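Local coordinates for metallo-beta-lactamase domain-containing protein (Enterococcus faecalis, PDB 2AZ4), which is of unknown function but, as a dizinc metallo-beta-lactamase-fold protein, is probably a hydrolase, perhaps an exonuclease acting on RNA, at residues E24-T38 against Y83-H97. Numbering follows the deposited sequence.
Sequences EVAYKDAHIFFDFGT and YQHTAVFLSHAHLDH. With ZN (zinc ion), chain C; ZN (zinc ion), chain D.
Strands 30-34 and 85-89 run parallel, their axes 19° apart, and the backbone ladder starts where Asp-29 O accepts from His-85 N and ends where Phe-33 O accepts from Phe-89 N. Beyond it the two chains enter the loops of the metal centre, and there Asp-35, preceded by a cis peptide bond, illustrates how a second-shell carboxylate positions a zinc ligand. Its OD2 takes a hydrogen bond from His-97 ND1 (2.8 Å), on the anti side of the carboxylate and close to the plane of the imidazole; this fixes the ring's rotation while NE2, 2.2 Å from one zinc ion, faces the metal. Ser-91 grips the same carboxylate from above its plane, through N to OD1 (2.8 Å) and OG to OD2 (3.0 Å), and Tyr-186, outside the two segments, is a further polar partner. Ser-91 OG in turn accepts from His-92 ND1 (2.6 Å), so the same hydrogen-bond network also orients a ligand of the other zinc ion. The carboxylate would probably polarise the His-97 imidazole and make NE2 a better electron-pair donor to zinc. His-92 and His-94 bind one zinc ion, Asp-96 and His-97 the other; His-167, Asp-189, His-404 and water complete the site. Phe-36 N adds a bond to His-97 O.

At the far end, with CG between the backbone N and the carbonyl carbon (chi1 63°), His-31 turns its ring face to face onto Tyr-83, centroids 3.8 Å apart and planes 16° apart; Phe-33 CE2 covers its other face. On the opposite face of the sheet Ile-32 CG2 meets the edge of Phe-89 at CE2 (3.8 Å).

The pair lies inside a seven-stranded mixed sheet of the αβ/βα metallo-beta-lactamase fold, with strand 22-27 antiparallel beside 30-34 and strand 110-113 parallel beside 85-89. Ile-32 and Phe-89 pack on strand 158-164 of the second sheet.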
ATOM      1  N   GLU A  24      13.453  10.675  -8.651  1.00 16.90           N
ATOM      2  CA  GLU A  24      13.250  11.815  -9.524  1.00 17.14           C
ATOM      3  C   GLU A  24      13.614  11.469 -10.953  1.00 17.09           C
ATOM      4  O   GLU A  24      14.632  10.816 -11.216  1.00 16.90           O
ATOM      5  CB  GLU A  24      14.110  12.994  -9.071  1.00 16.98           C
ATOM      6  CG  GLU A  24      13.965  14.216  -9.953  1.00 16.68           C
ATOM      7  CD  GLU A  24      14.863  15.363  -9.516  1.00 18.05           C
ATOM      8  OE1 GLU A  24      15.592  15.207  -8.520  1.00 21.58           O
ATOM      9  OE2 GLU A  24      14.843  16.421 -10.175  1.00 19.34           O
ATOM     10  N   VAL A  25      12.772  11.914 -11.869  1.00 17.37           N
ATOM     11  CA  VAL A  25      13.058  11.846 -13.287  1.00 18.63           C
ATOM     12  C   VAL A  25      12.997  13.270 -13.793  1.00 19.61           C
ATOM     13  O   VAL A  25      11.980  13.943 -13.628  1.00 19.88           O
ATOM     14  CB  VAL A  25      12.079  10.935 -14.073  1.00 17.87           C
ATOM     15  CG1 VAL A  25      12.449  10.935 -15.566  1.00 17.64           C
ATOM     16  CG2 VAL A  25      12.147   9.501 -13.544  1.00 18.29           C
ATOM     17  N   ALA A  26      14.101  13.734 -14.370  1.00 20.73           N
ATOM     18  CA  ALA A  26      14.216  15.119 -14.855  1.00 21.63           C
ATOM     19  C   ALA A  26      14.637  15.207 -16.321  1.00 22.70           C
ATOM     20  O   ALA A  26      15.487  14.441 -16.785  1.00 22.54           O
ATOM     21  CB  ALA A  26      15.185  15.894 -14.002  1.00 21.95           C
ATOM     22  N   TYR A  27      14.031  16.166 -17.015  1.00 23.39           N
ATOM     23  CA  TYR A  27      14.271  16.448 -18.420  1.00 24.97           C
ATOM     24  C   TYR A  27      13.963  17.922 -18.687  1.00 25.42           C
ATOM     25  O   TYR A  27      12.833  18.375 -18.459  1.00 25.56           O
ATOM     26  CB  TYR A  27      13.371  15.599 -19.325  1.00 24.38           C
ATOM     27  CG  TYR A  27      13.653  15.814 -20.801  1.00 26.01           C
ATOM     28  CD1 TYR A  27      14.772  15.235 -21.403  1.00 26.60           C
ATOM     29  CD2 TYR A  27      12.806  16.591 -21.590  1.00 23.91           C
ATOM     30  CE1 TYR A  27      15.044  15.420 -22.757  1.00 27.44           C
ATOM     31  CE2 TYR A  27      13.077  16.798 -22.945  1.00 27.80           C
ATOM     32  CZ  TYR A  27      14.200  16.197 -23.519  1.00 27.19           C
ATOM     33  OH  TYR A  27      14.463  16.365 -24.856  1.00 27.01           O
ATOM     34  N   LYS A  28      14.971  18.638 -19.189  1.00 25.84           N
ATOM     35  CA  LYS A  28      14.925  20.094 -19.407  1.00 26.19           C
ATOM     36  C   LYS A  28      14.448  20.798 -18.136  1.00 26.12           C
ATOM     37  O   LYS A  28      15.009  20.565 -17.073  1.00 26.51           O
ATOM     38  CB  LYS A  28      14.094  20.477 -20.641  1.00 26.91           C
ATOM     39  CG  LYS A  28      14.712  20.069 -21.975  1.00 29.25           C
ATOM     40  CD  LYS A  28      13.778  20.467 -23.102  1.00 33.09           C
ATOM     41  CE  LYS A  28      14.482  20.516 -24.440  1.00 34.77           C
ATOM     42  NZ  LYS A  28      13.506  20.874 -25.527  1.00 35.87           N
ATOM     43  N   ASP A  29      13.422  21.637 -18.237  1.00 26.18           N
ATOM     44  CA  ASP A  29      12.898  22.334 -17.064  1.00 26.09           C
ATOM     45  C   ASP A  29      11.712  21.633 -16.380  1.00 25.25           C
ATOM     46  O   ASP A  29      10.929  22.275 -15.653  1.00 24.79           O
ATOM     47  CB  ASP A  29      12.550  23.784 -17.408  1.00 27.35           C
ATOM     48  CG  ASP A  29      11.521  23.904 -18.505  1.00 29.51           C
ATOM     49  OD1 ASP A  29      11.071  22.872 -19.056  1.00 32.51           O
ATOM     50  OD2 ASP A  29      11.167  25.065 -18.819  1.00 33.01           O
ATOM     51  N   ALA A  30      11.595  20.325 -16.587  1.00 23.15           N
ATOM     52  CA  ALA A  30      10.587  19.562 -15.866  1.00 22.27           C
ATOM     53  C   ALA A  30      11.176  18.410 -15.062  1.00 21.67           C
ATOM     54  O   ALA A  30      12.218  17.827 -15.426  1.00 20.99           O
ATOM     55  CB  ALA A  30       9.482  19.069 -16.825  1.00 21.52           C
ATOM     56  N   HIS A  31      10.524  18.099 -13.944  1.00 20.38           N
ATOM     57  CA  HIS A  31      10.871  16.902 -13.194  1.00 20.14           C
ATOM     58  C   HIS A  31       9.681  16.326 -12.452  1.00 19.51           C
ATOM     59  O   HIS A  31       8.759  17.057 -12.072  1.00 19.54           O
ATOM     60  CB  HIS A  31      12.127  17.100 -12.288  1.00 19.56           C
ATOM     61  CG  HIS A  31      11.986  18.120 -11.195  1.00 18.58           C
ATOM     62  ND1 HIS A  31      10.918  18.989 -11.091  1.00 20.94           N
ATOM     63  CD2 HIS A  31      12.812  18.420 -10.160  1.00 14.45           C
ATOM     64  CE1 HIS A  31      11.087  19.767 -10.032  1.00 16.23           C
ATOM     65  NE2 HIS A  31      12.222  19.436  -9.448  1.00 17.66           N
ATOM     66  N   ILE A  32       9.694  15.008 -12.302  1.00 18.59           N
ATOM     67  CA  ILE A  32       8.678  14.277 -11.565  1.00 18.27           C
ATOM     68  C   ILE A  32       9.323  13.469 -10.444  1.00 17.89           C
ATOM     69  O   ILE A  32      10.521  13.174 -10.492  1.00 17.14           O
ATOM     70  CB  ILE A  32       7.835  13.340 -12.460  1.00 18.10           C
ATOM     71  CG1 ILE A  32       8.706  12.236 -13.073  1.00 18.44           C
ATOM     72  CG2 ILE A  32       7.109  14.160 -13.507  1.00 18.41           C
ATOM     73  CD1 ILE A  32       7.938  11.149 -13.839  1.00 18.21           C
ATOM     74  N   PHE A  33       8.532  13.163  -9.425  1.00 16.95           N
ATOM     75  CA  PHE A  33       8.987  12.391  -8.284  1.00 17.01           C
ATOM     76  C   PHE A  33       7.924  11.338  -8.001  1.00 17.17           C
ATOM     77  O   PHE A  33       6.744  11.565  -8.300  1.00 18.29           O
ATOM     78  CB  PHE A  33       9.162  13.265  -7.021  1.00 17.11           C
ATOM     79  CG  PHE A  33      10.215  14.380  -7.148  1.00 17.09           C
ATOM     80  CD1 PHE A  33      11.458  14.258  -6.534  1.00 17.78           C
ATOM     81  CD2 PHE A  33       9.937  15.549  -7.831  1.00 19.07           C
ATOM     82  CE1 PHE A  33      12.425  15.295  -6.641  1.00 17.45           C
ATOM     83  CE2 PHE A  33      10.906  16.586  -7.949  1.00 16.09           C
ATOM     84  CZ  PHE A  33      12.137  16.444  -7.345  1.00 17.05           C
ATOM     85  N   PHE A  34       8.351  10.225  -7.401  1.00 16.06           N
ATOM     86  CA  PHE A  34       7.494   9.102  -6.990  1.00 16.16           C
ATOM     87  C   PHE A  34       8.343   8.147  -6.157  1.00 16.21           C
ATOM     88  O   PHE A  34       9.527   7.991  -6.423  1.00 15.88           O
ATOM     89  CB  PHE A  34       6.927   8.345  -8.204  1.00 16.22           C
ATOM     90  CG  PHE A  34       7.972   7.968  -9.238  1.00 16.17           C
ATOM     91  CD1 PHE A  34       8.268   8.827 -10.301  1.00 15.82           C
ATOM     92  CD2 PHE A  34       8.664   6.757  -9.143  1.00 16.79           C
ATOM     93  CE1 PHE A  34       9.230   8.501 -11.240  1.00 14.64           C
ATOM     94  CE2 PHE A  34       9.628   6.411 -10.101  1.00 16.51           C
ATOM     95  CZ  PHE A  34       9.918   7.280 -11.135  1.00 16.11           C
ATOM     96  N   ASP A  35       7.776   7.533  -5.121  1.00 16.24           N
ATOM     97  CA  ASP A  35       6.520   7.955  -4.504  1.00 16.71           C
ATOM     98  C   ASP A  35       6.849   9.044  -3.473  1.00 16.55           C
ATOM     99  O   ASP A  35       7.652   9.938  -3.770  1.00 16.72           O
ATOM    100  CB  ASP A  35       5.821   6.731  -3.880  1.00 16.23           C
ATOM    101  CG  ASP A  35       5.323   5.750  -4.940  1.00 18.54           C
ATOM    102  OD1 ASP A  35       4.779   6.221  -5.972  1.00 17.17           O
ATOM    103  OD2 ASP A  35       5.433   4.515  -4.749  1.00 18.56           O
ATOM    104  N   PHE A  36       6.242   8.991  -2.284  1.00 16.62           N
ATOM    105  CA  PHE A  36       6.414  10.058  -1.286  1.00 16.80           C
ATOM    106  C   PHE A  36       6.138   9.586   0.164  1.00 17.28           C
ATOM    107  O   PHE A  36       5.371  10.213   0.890  1.00 16.08           O
ATOM    108  CB  PHE A  36       5.517  11.263  -1.637  1.00 16.70           C
ATOM    109  CG  PHE A  36       6.179  12.587  -1.396  1.00 17.62           C
ATOM    110  CD1 PHE A  36       7.234  13.003  -2.211  1.00 18.29           C
ATOM    111  CD2 PHE A  36       5.776  13.401  -0.359  1.00 17.66           C
ATOM    112  CE1 PHE A  36       7.866  14.220  -1.999  1.00 20.24           C
ATOM    113  CE2 PHE A  36       6.405  14.639  -0.130  1.00 16.48           C
ATOM    114  CZ  PHE A  36       7.453  15.043  -0.944  1.00 18.71           C
ATOM    115  N   GLY A  37       6.740   8.458   0.546  1.00 17.07           N
ATOM    116  CA  GLY A  37       6.685   7.975   1.908  1.00 17.38           C
ATOM    117  C   GLY A  37       8.005   8.275   2.571  1.00 17.89           C
ATOM    118  O   GLY A  37       8.864   8.949   1.990  1.00 18.68           O
ATOM    119  N   THR A  38       8.166   7.805   3.793  1.00 18.53           N
ATOM    120  CA  THR A  38       9.426   7.952   4.506  1.00 19.37           C
ATOM    121  C   THR A  38      10.053   6.585   4.619  1.00 19.93           C
ATOM    122  O   THR A  38       9.356   5.570   4.508  1.00 19.48           O
ATOM    123  CB  THR A  38       9.239   8.570   5.939  1.00 19.41           C
ATOM    124  OG1 THR A  38       8.656   7.601   6.818  1.00 19.89           O
ATOM    125  CG2 THR A  38       8.354   9.795   5.890  1.00 18.24           C
ATOM    126  N   TYR A  83      13.248  24.348 -11.826  1.00 30.02           N
ATOM    127  CA  TYR A  83      12.329  23.664 -12.735  1.00 28.24           C
ATOM    128  C   TYR A  83      11.031  24.457 -12.892  1.00 27.68           C
ATOM    129  O   TYR A  83      10.479  24.956 -11.910  1.00 26.95           O
ATOM    130  CB  TYR A  83      12.068  22.234 -12.252  1.00 27.48           C
ATOM    131  CG  TYR A  83      13.282  21.350 -12.429  1.00 26.80           C
ATOM    132  CD1 TYR A  83      13.521  20.703 -13.639  1.00 25.02           C
ATOM    133  CD2 TYR A  83      14.198  21.169 -11.392  1.00 24.16           C
ATOM    134  CE1 TYR A  83      14.642  19.907 -13.827  1.00 24.92           C
ATOM    135  CE2 TYR A  83      15.330  20.363 -11.565  1.00 25.52           C
ATOM    136  CZ  TYR A  83      15.543  19.744 -12.794  1.00 26.60           C
ATOM    137  OH  TYR A  83      16.653  18.952 -12.979  1.00 27.18           O
ATOM    138  N   GLN A  84      10.574  24.598 -14.131  1.00 27.36           N
ATOM    139  CA  GLN A  84       9.297  25.269 -14.404  1.00 27.71           C
ATOM    140  C   GLN A  84       8.094  24.369 -14.141  1.00 26.60           C
ATOM    141  O   GLN A  84       7.012  24.876 -13.821  1.00 26.44           O
ATOM    142  CB  GLN A  84       9.233  25.789 -15.842  1.00 28.44           C
ATOM    143  CG  GLN A  84      10.074  27.054 -16.067  1.00 32.98           C
ATOM    144  CD  GLN A  84       9.630  28.199 -15.175  1.00 37.17           C
ATOM    145  OE1 GLN A  84      10.382  28.661 -14.306  1.00 39.81           O
ATOM    146  NE2 GLN A  84       8.391  28.641 -15.365  1.00 38.58           N
ATOM    147  N   HIS A  85       8.291  23.052 -14.278  1.00 25.25           N
ATOM    148  CA  HIS A  85       7.196  22.063 -14.186  1.00 24.22           C
ATOM    149  C   HIS A  85       7.605  20.955 -13.234  1.00 23.32           C
ATOM    150  O   HIS A  85       8.640  20.327 -13.426  1.00 23.04           O
ATOM    151  CB  HIS A  85       6.878  21.440 -15.557  1.00 23.73           C
ATOM    152  CG  HIS A  85       6.685  22.444 -16.654  1.00 25.90           C
ATOM    153  ND1 HIS A  85       5.500  23.124 -16.844  1.00 26.00           N
ATOM    154  CD2 HIS A  85       7.523  22.875 -17.630  1.00 26.63           C
ATOM    155  CE1 HIS A  85       5.623  23.946 -17.874  1.00 25.43           C
ATOM    156  NE2 HIS A  85       6.838  23.809 -18.370  1.00 26.08           N
ATOM    157  N   THR A  86       6.787  20.730 -12.200  1.00 22.01           N
ATOM    158  CA  THR A  86       7.083  19.745 -11.179  1.00 20.12           C
ATOM    159  C   THR A  86       5.795  19.005 -10.893  1.00 19.28           C
ATOM    160  O   THR A  86       4.718  19.613 -10.900  1.00 18.70           O
ATOM    161  CB  THR A  86       7.573  20.414  -9.870  1.00 20.56           C
ATOM    162  OG1 THR A  86       8.695  21.282 -10.140  1.00 21.18           O
ATOM    163  CG2 THR A  86       7.969  19.346  -8.839  1.00 19.14           C
ATOM    164  N   ALA A  87       5.893  17.700 -10.635  1.00 17.92           N
ATOM    165  CA  ALA A  87       4.721  16.941 -10.193  1.00 16.96           C
ATOM    166  C   ALA A  87       5.138  15.701  -9.442  1.00 16.51           C
ATOM    167  O   ALA A  87       6.255  15.186  -9.629  1.00 15.84           O
ATOM    168  CB  ALA A  87       3.840  16.541 -11.403  1.00 15.96           C
ATOM    169  N   VAL A  88       4.220  15.186  -8.625  1.00 15.37           N
ATOM    170  CA  VAL A  88       4.521  14.017  -7.828  1.00 15.02           C
ATOM    171  C   VAL A  88       3.428  12.991  -8.108  1.00 15.33           C
ATOM    172  O   VAL A  88       2.258  13.334  -8.223  1.00 14.68           O
ATOM    173  CB  VAL A  88       4.640  14.316  -6.280  1.00 14.11           C
ATOM    174  CG1 VAL A  88       4.847  13.032  -5.465  1.00 13.61           C
ATOM    175  CG2 VAL A  88       5.761  15.277  -5.960  1.00 14.43           C
ATOM    176  N   PHE A  89       3.832  11.731  -8.198  1.00 15.77           N
ATOM    177  CA  PHE A  89       2.906  10.634  -8.440  1.00 15.59           C
ATOM    178  C   PHE A  89       2.973   9.660  -7.295  1.00 16.42           C
ATOM    179  O   PHE A  89       4.047   9.453  -6.682  1.00 16.36           O
ATOM    180  CB  PHE A  89       3.236   9.939  -9.771  1.00 16.15           C
ATOM    181  CG  PHE A  89       3.051  10.814 -10.955  1.00 15.04           C
ATOM    182  CD1 PHE A  89       1.884  10.735 -11.715  1.00 16.81           C
ATOM    183  CD2 PHE A  89       4.029  11.736 -11.321  1.00 17.70           C
ATOM    184  CE1 PHE A  89       1.699  11.573 -12.830  1.00 17.97           C
ATOM    185  CE2 PHE A  89       3.855  12.591 -12.426  1.00 17.99           C
ATOM    186  CZ  PHE A  89       2.680  12.517 -13.175  1.00 17.17           C
ATOM    187  N   LEU A  90       1.837   9.025  -7.018  1.00 16.71           N
ATOM    188  CA  LEU A  90       1.732   8.096  -5.913  1.00 16.83           C
ATOM    189  C   LEU A  90       1.177   6.758  -6.419  1.00 16.51           C
ATOM    190  O   LEU A  90       0.031   6.684  -6.865  1.00 16.26           O
ATOM    191  CB  LEU A  90       0.828   8.733  -4.845  1.00 16.47           C
ATOM    192  CG  LEU A  90       0.428   8.082  -3.551  1.00 18.88           C
ATOM    193  CD1 LEU A  90       1.624   7.512  -2.763  1.00 21.67           C
ATOM    194  CD2 LEU A  90      -0.408   9.081  -2.712  1.00 17.42           C
ATOM    195  N   SER A  91       2.006   5.719  -6.355  1.00 16.23           N
ATOM    196  CA  SER A  91       1.659   4.421  -6.900  1.00 16.35           C
ATOM    197  C   SER A  91       0.420   3.852  -6.206  1.00 15.74           C
ATOM    198  O   SER A  91      -0.458   3.328  -6.868  1.00 15.52           O
ATOM    199  CB  SER A  91       2.850   3.431  -6.828  1.00 16.49           C
ATOM    200  OG  SER A  91       3.092   2.896  -5.525  1.00 17.33           O
ATOM    201  N   HIS A  92       0.383   3.943  -4.880  1.00 14.54           N
ATOM    202  CA  HIS A  92      -0.730   3.444  -4.078  1.00 14.26           C
ATOM    203  C   HIS A  92      -0.701   4.010  -2.646  1.00 14.57           C
ATOM    204  O   HIS A  92       0.248   4.698  -2.248  1.00 15.16           O
ATOM    205  CB  HIS A  92      -0.798   1.901  -4.089  1.00 14.55           C
ATOM    206  CG  HIS A  92       0.380   1.223  -3.444  1.00 15.33           C
ATOM    207  ND1 HIS A  92       1.676   1.398  -3.878  1.00 15.96           N
ATOM    208  CD2 HIS A  92       0.451   0.352  -2.408  1.00 18.00           C
ATOM    209  CE1 HIS A  92       2.492   0.649  -3.155  1.00 15.30           C
ATOM    210  NE2 HIS A  92       1.776   0.020  -2.243  1.00 16.05           N
ATOM    211  N   ALA A  93      -1.735   3.695  -1.868  1.00 14.38           N
ATOM    212  CA  ALA A  93      -1.974   4.299  -0.558  1.00 13.93           C
ATOM    213  C   ALA A  93      -1.078   3.848   0.615  1.00 14.66           C
ATOM    214  O   ALA A  93      -0.960   4.569   1.635  1.00 14.74           O
ATOM    215  CB  ALA A  93      -3.442   4.143  -0.182  1.00 14.06           C
ATOM    216  N   HIS A  94      -0.461   2.679   0.488  1.00 14.24           N
ATOM    217  CA  HIS A  94       0.321   2.119   1.588  1.00 15.46           C
ATOM    218  C   HIS A  94       1.276   3.130   2.204  1.00 15.61           C
ATOM    219  O   HIS A  94       1.834   3.974   1.511  1.00 15.77           O
ATOM    220  CB  HIS A  94       1.029   0.814   1.169  1.00 15.07           C
ATOM    221  CG  HIS A  94       0.099  -0.357   1.089  1.00 14.09           C
ATOM    222  ND1 HIS A  94       0.395  -1.505   0.389  1.00 13.79           N
ATOM    223  CD2 HIS A  94      -1.120  -0.566   1.647  1.00 14.41           C
ATOM    224  CE1 HIS A  94      -0.604  -2.363   0.492  1.00 13.99           C
ATOM    225  NE2 HIS A  94      -1.538  -1.821   1.252  1.00 14.30           N
ATOM    226  N   LEU A  95       1.433   3.042   3.519  1.00 16.75           N
ATOM    227  CA  LEU A  95       2.185   4.024   4.308  1.00 18.00           C
ATOM    228  C   LEU A  95       3.618   4.301   3.791  1.00 17.22           C
ATOM    229  O   LEU A  95       4.082   5.468   3.777  1.00 15.18           O
ATOM    230  CB  LEU A  95       2.249   3.529   5.767  1.00 18.01           C
ATOM    231  CG  LEU A  95       2.720   4.475   6.873  1.00 20.23           C
ATOM    232  CD1 LEU A  95       1.789   5.698   7.012  1.00 20.38           C
ATOM    233  CD2 LEU A  95       2.864   3.720   8.208  1.00 21.13           C
ATOM    234  N   ASP A  96       4.289   3.221   3.374  1.00 16.21           N
ATOM    235  CA  ASP A  96       5.688   3.255   2.922  1.00 16.71           C
ATOM    236  C   ASP A  96       5.841   3.923   1.555  1.00 16.30           C
ATOM    237  O   ASP A  96       6.964   4.123   1.084  1.00 16.93           O
ATOM    238  CB  ASP A  96       6.340   1.851   2.971  1.00 16.75           C
ATOM    239  CG  ASP A  96       5.589   0.806   2.132  1.00 18.62           C
ATOM    240  OD1 ASP A  96       4.337   0.702   2.265  1.00 19.19           O
ATOM    241  OD2 ASP A  96       6.247   0.066   1.347  1.00 16.87           O
ATOM    242  N   HIS A  97       4.702   4.278   0.948  1.00 15.33           N
ATOM    243  CA  HIS A  97       4.633   5.064  -0.284  1.00 15.23           C
ATOM    244  C   HIS A  97       3.991   6.438  -0.115  1.00 14.94           C
ATOM    245  O   HIS A  97       4.188   7.307  -0.957  1.00 15.84           O
ATOM    246  CB  HIS A  97       3.909   4.258  -1.378  1.00 14.45           C
ATOM    247  CG  HIS A  97       4.524   2.905  -1.601  1.00 16.17           C
ATOM    248  ND1 HIS A  97       5.402   2.649  -2.634  1.00 14.45           N
ATOM    249  CD2 HIS A  97       4.482   1.773  -0.857  1.00 16.87           C
ATOM    250  CE1 HIS A  97       5.848   1.409  -2.535  1.00 16.27           C
ATOM    251  NE2 HIS A  97       5.291   0.847  -1.477  1.00 17.16           N
TER
HETATM  252 ZN    ZN C 601       2.218  -1.855  -1.002  1.00 23.71          ZN
HETATM  253 ZN    ZN D 602       5.617  -1.084  -0.555  1.00 27.73          ZN
HETATM  254  O   HOH W   1      17.225  17.546 -10.987  1.00 22.45           O
HETATM  255  O   HOH W   2       7.896   6.252  -1.019  1.00 17.54           O
HETATM  256  O   HOH W   3       6.687   5.845   5.069  1.00 46.44           O
HETATM  257  O   HOH W   4       3.607  -0.994   0.633  1.00 18.61           O
HETATM  258  O   HOH W   5       2.966  -3.431   0.328  1.00 18.85           O
HETATM  259  O   HOH W   6       5.659  -3.106   0.623  1.00 22.69           O